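Local coordinates for stress-induced-phosphoprotein 1 (Caenorhabditis elegans, PDB 4GCN) that binds Hsp70 and Hsp90 as a co-chaperone, inhibits the Hsp90 ATPase and raises thermotolerance and longevity, this piece being its N-terminal TPR domain, at residues Tyr19-Asp32 and Tyr45-Lys57. Numbering follows the deposited sequence. Where two conformers were deposited one is given.
Sequences YKQKDFEKAHVHYD and YNNKAAVYFEEKK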
ATOM      1  N   TYR A  19     -12.007   8.032   4.326  1.00 28.61           N
ATOM      2  CA  TYR A  19     -10.655   8.010   4.840  1.00 30.12           C
ATOM      3  C   TYR A  19     -10.226   9.374   5.274  1.00 30.73           C
ATOM      4  O   TYR A  19      -9.632   9.507   6.338  1.00 33.02           O
ATOM      5  CB  TYR A  19      -9.685   7.484   3.803  1.00 29.71           C
ATOM      6  CG  TYR A  19      -8.215   7.500   4.210  1.00 32.04           C
ATOM      7  CD1 TYR A  19      -7.770   6.844   5.351  1.00 39.49           C
ATOM      8  CD2 TYR A  19      -7.261   8.137   3.420  1.00 37.35           C
ATOM      9  CE1 TYR A  19      -6.414   6.828   5.711  1.00 39.60           C
ATOM     10  CE2 TYR A  19      -5.905   8.093   3.767  1.00 44.88           C
ATOM     11  CZ  TYR A  19      -5.505   7.454   4.915  1.00 39.16           C
ATOM     12  OH  TYR A  19      -4.200   7.468   5.273  1.00 44.23           O
ATOM     13  N   LYS A  20     -10.616  10.378   4.499  1.00 32.17           N
ATOM     14  CA  LYS A  20     -10.314  11.774   4.791  1.00 34.17           C
ATOM     15  C   LYS A  20     -10.983  12.285   6.068  1.00 33.10           C
ATOM     16  O   LYS A  20     -10.516  13.235   6.680  1.00 35.91           O
ATOM     17  CB  LYS A  20     -10.760  12.655   3.627  1.00 34.25           C
ATOM     18  CG  LYS A  20      -9.904  12.505   2.388  1.00 35.38           C
ATOM     19  CD  LYS A  20     -10.521  13.395   1.314  1.00 36.51           C
ATOM     20  CE  LYS A  20      -9.778  13.323  -0.002  1.00 36.61           C
ATOM     21  NZ  LYS A  20     -10.535  14.229  -0.926  1.00 35.78           N
ATOM     22  N   GLN A  21     -12.074  11.659   6.476  1.00 32.66           N
ATOM     23  CA  GLN A  21     -12.753  12.064   7.738  1.00 33.52           C
ATOM     24  C   GLN A  21     -12.340  11.178   8.910  1.00 32.46           C
ATOM     25  O   GLN A  21     -12.899  11.289  10.016  1.00 33.00           O
ATOM     26  CB  GLN A  21     -14.271  12.008   7.611  1.00 32.74           C
ATOM     27  CG  GLN A  21     -14.784  12.952   6.566  1.00 34.85           C
ATOM     28  CD  GLN A  21     -16.256  12.781   6.362  1.00 35.41           C
ATOM     29  OE1 GLN A  21     -17.047  13.338   7.087  1.00 37.05           O
ATOM     30  NE2 GLN A  21     -16.623  12.016   5.346  1.00 36.84           N
ATOM     31  N   LYS A  22     -11.378  10.299   8.663  1.00 34.44           N
ATOM     32  CA  LYS A  22     -10.947   9.355   9.668  1.00 34.66           C
ATOM     33  C   LYS A  22     -12.055   8.402  10.042  1.00 35.56           C
ATOM     34  O   LYS A  22     -12.092   7.894  11.172  1.00 34.26           O
ATOM     35  CB  LYS A  22     -10.450  10.072  10.924  1.00 37.98           C
ATOM     36  CG  LYS A  22      -8.980  10.302  11.019  1.00 42.92           C
ATOM     37  CD  LYS A  22      -8.424  11.312  10.089  1.00 43.50           C
ATOM     38  CE  LYS A  22      -7.160  11.957  10.697  1.00 45.99           C
ATOM     39  NZ  LYS A  22      -6.093  11.901   9.625  1.00 45.62           N
ATOM     40  N   ASP A  23     -12.920   8.099   9.081  1.00 33.29           N
ATOM     41  CA  ASP A  23     -13.882   7.071   9.261  1.00 33.77           C
ATOM     42  C   ASP A  23     -13.302   5.826   8.641  1.00 31.73           C
ATOM     43  O   ASP A  23     -13.601   5.482   7.493  1.00 29.24           O
ATOM     44  CB  ASP A  23     -15.182   7.404   8.579  1.00 36.94           C
ATOM     45  CG  ASP A  23     -16.267   6.413   8.917  1.00 41.46           C
ATOM     46  OD1 ASP A  23     -15.952   5.255   9.292  1.00 41.85           O
ATOM     47  OD2 ASP A  23     -17.422   6.799   8.757  1.00 41.83           O
ATOM     48  N   PHE A  24     -12.460   5.151   9.394  1.00 31.12           N
ATOM     49  CA  PHE A  24     -11.725   4.030   8.809  1.00 30.18           C
ATOM     50  C   PHE A  24     -12.555   2.803   8.447  1.00 30.21           C
ATOM     51  O   PHE A  24     -12.243   2.115   7.454  1.00 26.11           O
ATOM     52  CB  PHE A  24     -10.521   3.620   9.667  1.00 31.66           C
ATOM     53  CG  PHE A  24      -9.601   4.777  10.029  1.00 32.22           C
ATOM     54  CD1 PHE A  24      -9.089   5.582   9.077  1.00 34.76           C
ATOM     55  CD2 PHE A  24      -9.267   5.030  11.351  1.00 38.47           C
ATOM     56  CE1 PHE A  24      -8.237   6.644   9.407  1.00 35.45           C
ATOM     57  CE2 PHE A  24      -8.444   6.085  11.686  1.00 37.20           C
ATOM     58  CZ  PHE A  24      -7.931   6.890  10.695  1.00 35.60           C
ATOM     59  N   GLU A  25     -13.582   2.513   9.229  1.00 32.76           N
ATOM     60  CA  GLU A  25     -14.489   1.387   8.936  0.60 35.93           C
ATOM     61  C   GLU A  25     -15.167   1.516   7.566  1.00 34.39           C
ATOM     62  O   GLU A  25     -15.169   0.587   6.752  1.00 34.14           O
ATOM     63  CB  GLU A  25     -15.575   1.271  10.028  0.60 39.52           C
ATOM     64  CG  GLU A  25     -15.091   0.734  11.361  0.60 42.97           C
ATOM     65  CD  GLU A  25     -14.154   1.673  12.119  0.60 45.44           C
ATOM     66  OE1 GLU A  25     -14.306   2.926  12.005  0.60 42.93           O
ATOM     67  OE2 GLU A  25     -13.255   1.133  12.822  0.60 44.04           O
ATOM     68  N   LYS A  26     -15.738   2.682   7.315  1.00 36.11           N
ATOM     69  CA  LYS A  26     -16.431   3.005   6.065  1.00 36.99           C
ATOM     70  C   LYS A  26     -15.426   3.017   4.901  1.00 33.64           C
ATOM     71  O   LYS A  26     -15.759   2.575   3.776  1.00 33.51           O
ATOM     72  CB  LYS A  26     -17.149   4.383   6.243  1.00 40.83           C
ATOM     73  CG  LYS A  26     -17.824   5.103   5.067  1.00 44.06           C
ATOM     74  CD  LYS A  26     -18.282   6.558   5.448  1.00 44.49           C
ATOM     75  CE  LYS A  26     -18.645   7.528   4.285  1.00 48.43           C
ATOM     76  NZ  LYS A  26     -18.068   8.959   4.163  1.00 38.56           N
ATOM     77  N   ALA A  27     -14.198   3.457   5.172  1.00 30.14           N
ATOM     78  CA  ALA A  27     -13.145   3.503   4.122  1.00 27.21           C
ATOM     79  C   ALA A  27     -12.893   2.105   3.642  1.00 27.22           C
ATOM     80  O   ALA A  27     -12.861   1.875   2.448  1.00 26.69           O
ATOM     81  CB  ALA A  27     -11.866   4.112   4.630  1.00 26.60           C
ATOM     82  N   HIS A  28     -12.722   1.173   4.595  1.00 27.87           N
ATOM     83  CA  HIS A  28     -12.531  -0.241   4.252  1.00 28.92           C
ATOM     84  C   HIS A  28     -13.700  -0.834   3.453  1.00 27.47           C
ATOM     85  O   HIS A  28     -13.469  -1.613   2.510  1.00 29.26           O
ATOM     86  CB  HIS A  28     -12.299  -1.078   5.506  1.00 29.38           C
ATOM     87  CG  HIS A  28     -10.898  -0.982   6.065  1.00 29.98           C
ATOM     88  ND1 HIS A  28      -9.798  -1.392   5.375  1.00 29.51           N
ATOM     89  CD2 HIS A  28     -10.451  -0.568   7.310  1.00 29.62           C
ATOM     90  CE1 HIS A  28      -8.713  -1.209   6.123  1.00 29.52           C
ATOM     91  NE2 HIS A  28      -9.106  -0.699   7.313  1.00 32.77           N
ATOM     92  N   VAL A  29     -14.931  -0.526   3.868  1.00 30.66           N
ATOM     93  CA  VAL A  29     -16.179  -1.004   3.181  1.00 31.55           C
ATOM     94  C   VAL A  29     -16.117  -0.708   1.670  1.00 32.01           C
ATOM     95  O   VAL A  29     -16.298  -1.597   0.812  1.00 30.69           O
ATOM     96  CB  VAL A  29     -17.449  -0.371   3.797  1.00 33.52           C
ATOM     97  CG1 VAL A  29     -18.652  -0.456   2.839  1.00 36.08           C
ATOM     98  CG2 VAL A  29     -17.800  -1.047   5.131  1.00 35.05           C
ATOM     99  N   HIS A  30     -15.831   0.542   1.373  1.00 29.26           N
ATOM    100  CA  HIS A  30     -15.741   1.005   0.024  1.00 29.11           C
ATOM    101  C   HIS A  30     -14.559   0.469  -0.746  1.00 28.22           C
ATOM    102  O   HIS A  30     -14.683   0.072  -1.944  1.00 26.43           O
ATOM    103  CB  HIS A  30     -15.761   2.519   0.039  1.00 29.67           C
ATOM    104  CG  HIS A  30     -17.154   3.113   0.366  1.00 32.23           C
ATOM    105  ND1 HIS A  30     -18.276   2.858  -0.405  1.00 32.79           N
ATOM    106  CD2 HIS A  30     -17.563   3.967   1.368  1.00 34.34           C
ATOM    107  CE1 HIS A  30     -19.346   3.514   0.129  1.00 35.68           C
ATOM    108  NE2 HIS A  30     -18.924   4.181   1.215  1.00 36.55           N
ATOM    109  N   TYR A  31     -13.375   0.433  -0.115  1.00 28.65           N
ATOM    110  CA  TYR A  31     -12.184  -0.084  -0.819  1.00 26.47           C
ATOM    111  C   TYR A  31     -12.388  -1.550  -1.091  1.00 28.71           C
ATOM    112  O   TYR A  31     -11.982  -2.052  -2.107  1.00 25.86           O
ATOM    113  CB  TYR A  31     -10.898   0.171  -0.021  1.00 26.65           C
ATOM    114  CG  TYR A  31     -10.440   1.629   0.123  1.00 25.12           C
ATOM    115  CD1 TYR A  31     -10.549   2.535  -0.908  1.00 25.66           C
ATOM    116  CD2 TYR A  31      -9.882   2.077   1.332  1.00 25.29           C
ATOM    117  CE1 TYR A  31     -10.099   3.873  -0.772  1.00 24.87           C
ATOM    118  CE2 TYR A  31      -9.485   3.368   1.493  1.00 26.04           C
ATOM    119  CZ  TYR A  31      -9.578   4.276   0.441  1.00 26.24           C
ATOM    120  OH  TYR A  31      -9.140   5.551   0.600  1.00 26.74           O
ATOM    121  N   ASP A  32     -13.069  -2.237  -0.183  1.00 29.99           N
ATOM    122  CA  ASP A  32     -13.369  -3.678  -0.372  1.00 31.55           C
ATOM    123  C   ASP A  32     -14.305  -3.867  -1.551  1.00 30.24           C
ATOM    124  O   ASP A  32     -14.140  -4.799  -2.333  1.00 30.83           O
ATOM    125  CB  ASP A  32     -14.029  -4.279   0.888  1.00 32.92           C
ATOM    126  CG  ASP A  32     -13.000  -4.533   2.039  1.00 36.81           C
ATOM    127  OD1 ASP A  32     -11.774  -4.468   1.784  1.00 33.27           O
ATOM    128  OD2 ASP A  32     -13.434  -4.771   3.171  1.00 37.25           O
ATOM    129  N   TYR A  45      -5.348  -1.686  -3.142  1.00 24.42           N
ATOM    130  CA  TYR A  45      -4.523  -2.415  -2.162  1.00 23.58           C
ATOM    131  C   TYR A  45      -3.612  -1.489  -1.385  1.00 23.98           C
ATOM    132  O   TYR A  45      -3.581  -1.551  -0.113  1.00 25.93           O
ATOM    133  CB  TYR A  45      -3.762  -3.548  -2.828  1.00 24.81           C
ATOM    134  CG  TYR A  45      -4.647  -4.518  -3.521  1.00 24.46           C
ATOM    135  CD1 TYR A  45      -5.228  -5.587  -2.840  1.00 27.00           C
ATOM    136  CD2 TYR A  45      -4.892  -4.421  -4.862  1.00 25.67           C
ATOM    137  CE1 TYR A  45      -6.016  -6.522  -3.488  1.00 27.31           C
ATOM    138  CE2 TYR A  45      -5.679  -5.353  -5.505  1.00 27.55           C
ATOM    139  CZ  TYR A  45      -6.249  -6.400  -4.803  1.00 27.26           C
ATOM    140  OH  TYR A  45      -7.040  -7.305  -5.434  1.00 28.80           O
ATOM    141  N   ASN A  46      -3.073  -0.489  -2.071  1.00 23.69           N
ATOM    142  CA  ASN A  46      -2.287   0.507  -1.413  1.00 22.57           C
ATOM    143  C   ASN A  46      -3.187   1.365  -0.527  1.00 25.31           C
ATOM    144  O   ASN A  46      -2.755   1.719   0.566  1.00 25.55           O
ATOM    145  CB  ASN A  46      -1.499   1.430  -2.363  1.00 22.87           C
ATOM    146  CG  ASN A  46      -0.251   0.772  -2.988  1.00 23.65           C
ATOM    147  OD1 ASN A  46       0.321  -0.144  -2.419  1.00 25.03           O
ATOM    148  ND2 ASN A  46       0.185   1.279  -4.176  1.00 22.40           N
ATOM    149  N   ASN A  47      -4.404   1.725  -0.985  1.00 23.29           N
ATOM    150  CA  ASN A  47      -5.251   2.601  -0.149  1.00 24.42           C
ATOM    151  C   ASN A  47      -5.705   1.840   1.091  1.00 23.36           C
ATOM    152  O   ASN A  47      -5.701   2.370   2.161  1.00 22.67           O
ATOM    153  CB  ASN A  47      -6.459   3.106  -0.938  1.00 26.16           C
ATOM    154  CG  ASN A  47      -6.118   4.189  -1.949  1.00 30.75           C
ATOM    155  OD1 ASN A  47      -7.015   4.800  -2.480  1.00 39.16           O
ATOM    156  ND2 ASN A  47      -4.865   4.430  -2.208  1.00 26.86           N
ATOM    157  N   LYS A  48      -5.998   0.546   0.989  1.00 21.90           N
ATOM    158  CA  LYS A  48      -6.349  -0.230   2.161  1.00 24.13           C
ATOM    159  C   LYS A  48      -5.181  -0.346   3.167  1.00 25.24           C
ATOM    160  O   LYS A  48      -5.386  -0.226   4.365  1.00 26.35           O
ATOM    161  CB  LYS A  48      -6.736  -1.642   1.802  1.00 28.80           C
ATOM    162  CG  LYS A  48      -8.194  -1.765   1.454  1.00 31.45           C
ATOM    163  CD  LYS A  48      -8.697  -3.165   1.569  1.00 31.42           C
ATOM    164  CE  LYS A  48      -8.747  -3.782   2.954  1.00 31.30           C
ATOM    165  NZ  LYS A  48     -10.030  -3.745   3.723  1.00 29.16           N
ATOM    166  N   ALA A  49      -3.972  -0.493   2.648  1.00 22.31           N
ATOM    167  CA  ALA A  49      -2.745  -0.492   3.461  1.00 21.74           C
ATOM    168  C   ALA A  49      -2.574   0.781   4.252  1.00 25.21           C
ATOM    169  O   ALA A  49      -2.235   0.754   5.421  1.00 24.25           O
ATOM    170  CB  ALA A  49      -1.519  -0.820   2.575  1.00 21.46           C
ATOM    171  N   ALA A  50      -2.838   1.908   3.604  1.00 24.71           N
ATOM    172  CA  ALA A  50      -2.754   3.196   4.224  1.00 24.96           C
ATOM    173  C   ALA A  50      -3.754   3.336   5.365  1.00 24.70           C
ATOM    174  O   ALA A  50      -3.429   3.879   6.426  1.00 26.81           O
ATOM    175  CB  ALA A  50      -2.977   4.267   3.189  1.00 28.46           C
ATOM    176  N   VAL A  51      -4.966   2.856   5.175  1.00 24.29           N
ATOM    177  CA  VAL A  51      -5.951   2.855   6.252  1.00 26.95           C
ATOM    178  C   VAL A  51      -5.453   2.008   7.415  1.00 25.96           C
ATOM    179  O   VAL A  51      -5.478   2.467   8.553  1.00 23.58           O
ATOM    180  CB  VAL A  51      -7.324   2.349   5.807  1.00 26.36           C
ATOM    181  CG1 VAL A  51      -8.300   2.418   6.979  1.00 28.18           C
ATOM    182  CG2 VAL A  51      -7.813   3.177   4.622  1.00 26.80           C
ATOM    183  N   TYR A  52      -5.013   0.771   7.134  1.00 25.12           N
ATOM    184  CA  TYR A  52      -4.525  -0.100   8.193  1.00 25.35           C
ATOM    185  C   TYR A  52      -3.385   0.520   8.983  1.00 25.48           C
ATOM    186  O   TYR A  52      -3.360   0.408  10.173  1.00 25.50           O
ATOM    187  CB  TYR A  52      -4.094  -1.479   7.686  1.00 23.27           C
ATOM    188  CG  TYR A  52      -5.217  -2.424   7.317  1.00 27.25           C
ATOM    189  CD1 TYR A  52      -6.288  -2.666   8.202  1.00 27.63           C
ATOM    190  CD2 TYR A  52      -5.224  -3.078   6.089  1.00 25.71           C
ATOM    191  CE1 TYR A  52      -7.278  -3.589   7.899  1.00 29.44           C
ATOM    192  CE2 TYR A  52      -6.220  -3.956   5.758  1.00 26.57           C
ATOM    193  CZ  TYR A  52      -7.249  -4.182   6.640  1.00 29.99           C
ATOM    194  OH  TYR A  52      -8.240  -5.018   6.257  1.00 29.10           O
ATOM    195  N   PHE A  53      -2.492   1.216   8.312  1.00 23.79           N
ATOM    196  CA  PHE A  53      -1.371   1.840   8.959  1.00 25.80           C
ATOM    197  C   PHE A  53      -1.852   2.915   9.939  1.00 25.09           C
ATOM    198  O   PHE A  53      -1.367   2.948  11.073  1.00 26.70           O
ATOM    199  CB  PHE A  53      -0.445   2.477   7.893  1.00 27.63           C
ATOM    200  CG  PHE A  53       0.846   2.985   8.436  1.00 25.50           C
ATOM    201  CD1 PHE A  53       1.960   2.189   8.400  1.00 25.07           C
ATOM    202  CD2 PHE A  53       0.932   4.257   8.963  1.00 27.93           C
ATOM    203  CE1 PHE A  53       3.154   2.648   8.898  1.00 28.00           C
ATOM    204  CE2 PHE A  53       2.110   4.734   9.466  1.00 30.90           C
ATOM    205  CZ  PHE A  53       3.225   3.920   9.437  1.00 29.42           C
ATOM    206  N   GLU A  54      -2.820   3.734   9.527  1.00 25.73           N
ATOM    207  CA  GLU A  54      -3.359   4.788  10.439  0.50 26.37           C
ATOM    208  C   GLU A  54      -4.116   4.193  11.601  1.00 28.81           C
ATOM    209  O   GLU A  54      -4.107   4.803  12.660  1.00 29.86           O
ATOM    210  CB  GLU A  54      -4.194   5.898   9.753  0.50 27.78           C
ATOM    211  CG  GLU A  54      -4.363   7.142  10.637  0.50 27.41           C
ATOM    212  CD  GLU A  54      -4.785   8.421   9.922  0.50 29.84           C
ATOM    213  OE1 GLU A  54      -4.670   8.475   8.687  0.50 28.70           O
ATOM    214  OE2 GLU A  54      -5.224   9.416  10.598  0.50 26.99           O
ATOM    215  N   GLU A  55      -4.704   3.002  11.423  1.00 27.36           N
ATOM    216  CA  GLU A  55      -5.373   2.251  12.482  1.00 28.27           C
ATOM    217  C   GLU A  55      -4.427   1.533  13.433  1.00 28.91           C
ATOM    218  O   GLU A  55      -4.878   0.896  14.413  1.00 28.49           O
ATOM    219  CB  GLU A  55      -6.261   1.162  11.833  1.00 28.24           C
ATOM    220  CG  GLU A  55      -7.537   1.662  11.190  1.00 32.67           C
ATOM    221  CD  GLU A  55      -8.371   0.515  10.632  1.00 32.44           C
ATOM    222  OE1 GLU A  55      -9.434   0.224  11.198  1.00 36.44           O
ATOM    223  OE2 GLU A  55      -7.950  -0.127   9.672  1.00 33.71           O
ATOM    224  N   LYS A  56      -3.146   1.564  13.112  1.00 27.13           N
ATOM    225  CA  LYS A  56      -2.103   0.830  13.822  1.00 28.82           C
ATOM    226  C   LYS A  56      -2.254  -0.699  13.677  1.00 27.12           C
ATOM    227  O   LYS A  56      -1.790  -1.462  14.524  1.00 26.49           O
ATOM    228  CB  LYS A  56      -2.032   1.249  15.291  1.00 32.31           C
ATOM    229  CG  LYS A  56      -1.719   2.705  15.527  1.00 35.98           C
ATOM    230  CD  LYS A  56      -1.626   2.935  17.020  1.00 39.60           C
ATOM    231  CE  LYS A  56      -0.889   4.199  17.386  1.00 45.25           C
ATOM    232  NZ  LYS A  56      -1.564   5.327  16.723  1.00 43.03           N
ATOM    233  N   LYS A  57      -2.925  -1.120  12.611  1.00 24.85           N
ATOM    234  CA  LYS A  57      -2.994  -2.537  12.237  1.00 26.07           C
ATOM    235  C   LYS A  57      -1.811  -2.793  11.325  1.00 23.62           C
ATOM    236  O   LYS A  57      -1.970  -2.914  10.122  1.00 23.10           O
ATOM    237  CB  LYS A  57      -4.354  -2.821  11.539  1.00 26.93           C
ATOM    238  CG  LYS A  57      -5.519  -2.664  12.520  1.00 31.81           C
ATOM    239  CD  LYS A  57      -6.879  -3.005  11.955  1.00 32.97           C
ATOM    240  CE  LYS A  57      -7.915  -2.623  12.988  1.00 38.23           C
ATOM    241  NZ  LYS A  57      -9.238  -3.075  12.570  1.00 42.13           N
TER
HETATM  242  O   HOH W   1      -6.784  10.049   7.226  1.00 51.45           O
HETATM  243  O   HOH W   2      -4.010   9.724   6.684  1.00 61.23           O
HETATM  244  O   HOH W   3     -11.946  -5.119   5.242  1.00 51.12           O
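His-28 lays CE1 over one face of the Tyr-52 ring, 3.3 Å from Tyr-52 CE1, with the ring planes 38° apart. At the imidazole edge, NE2 donates in the ring plane to Glu-55 OE2 (2.7 Å), reaching that oxygen from above the carboxylate plane. ND1 accepts from Lys-48 NZ (2.9 Å), which sits 34° out of the ring plane. Tyr-31 carries Asn-47 CB on one face, a CH-pi contact, and Val-51 CG2 at its edge; its OH is hydrogen-bonded to Asn-16 ND2 on helix 3-20. Bends near the end of the Lys-48 chain turn NZ to Asp-32 OD1 as well, a 2.7 Å salt bridge. With an alanine at His-28, Glu-55 OE2 would probably lose this donor and Lys-48 NZ an acceptor, and a gap is likely beside Tyr-52 and Val-51. Val-51 is a knob among Tyr-19, Phe-24, Ala-27 and His-28. At the other end, Lys-22 NZ meets the syn lone pair of Glu-54 OE2 (2.8 Å) in the conformer given, and a water bridges Tyr-19 O, Lys-22 NZ and Glu-54 OE1. The contact joins helices 3-20 and 24-37 to helix 42-54, probably across the TPR 1/TPR 2 border. The axes of 24-32 and 45-54 run nearly antiparallel (164°), within 9.9 Å. Helix 3-20 packs on Ala-27 and Asn-47, and helix 58-74 on Lys-48 and Tyr-52.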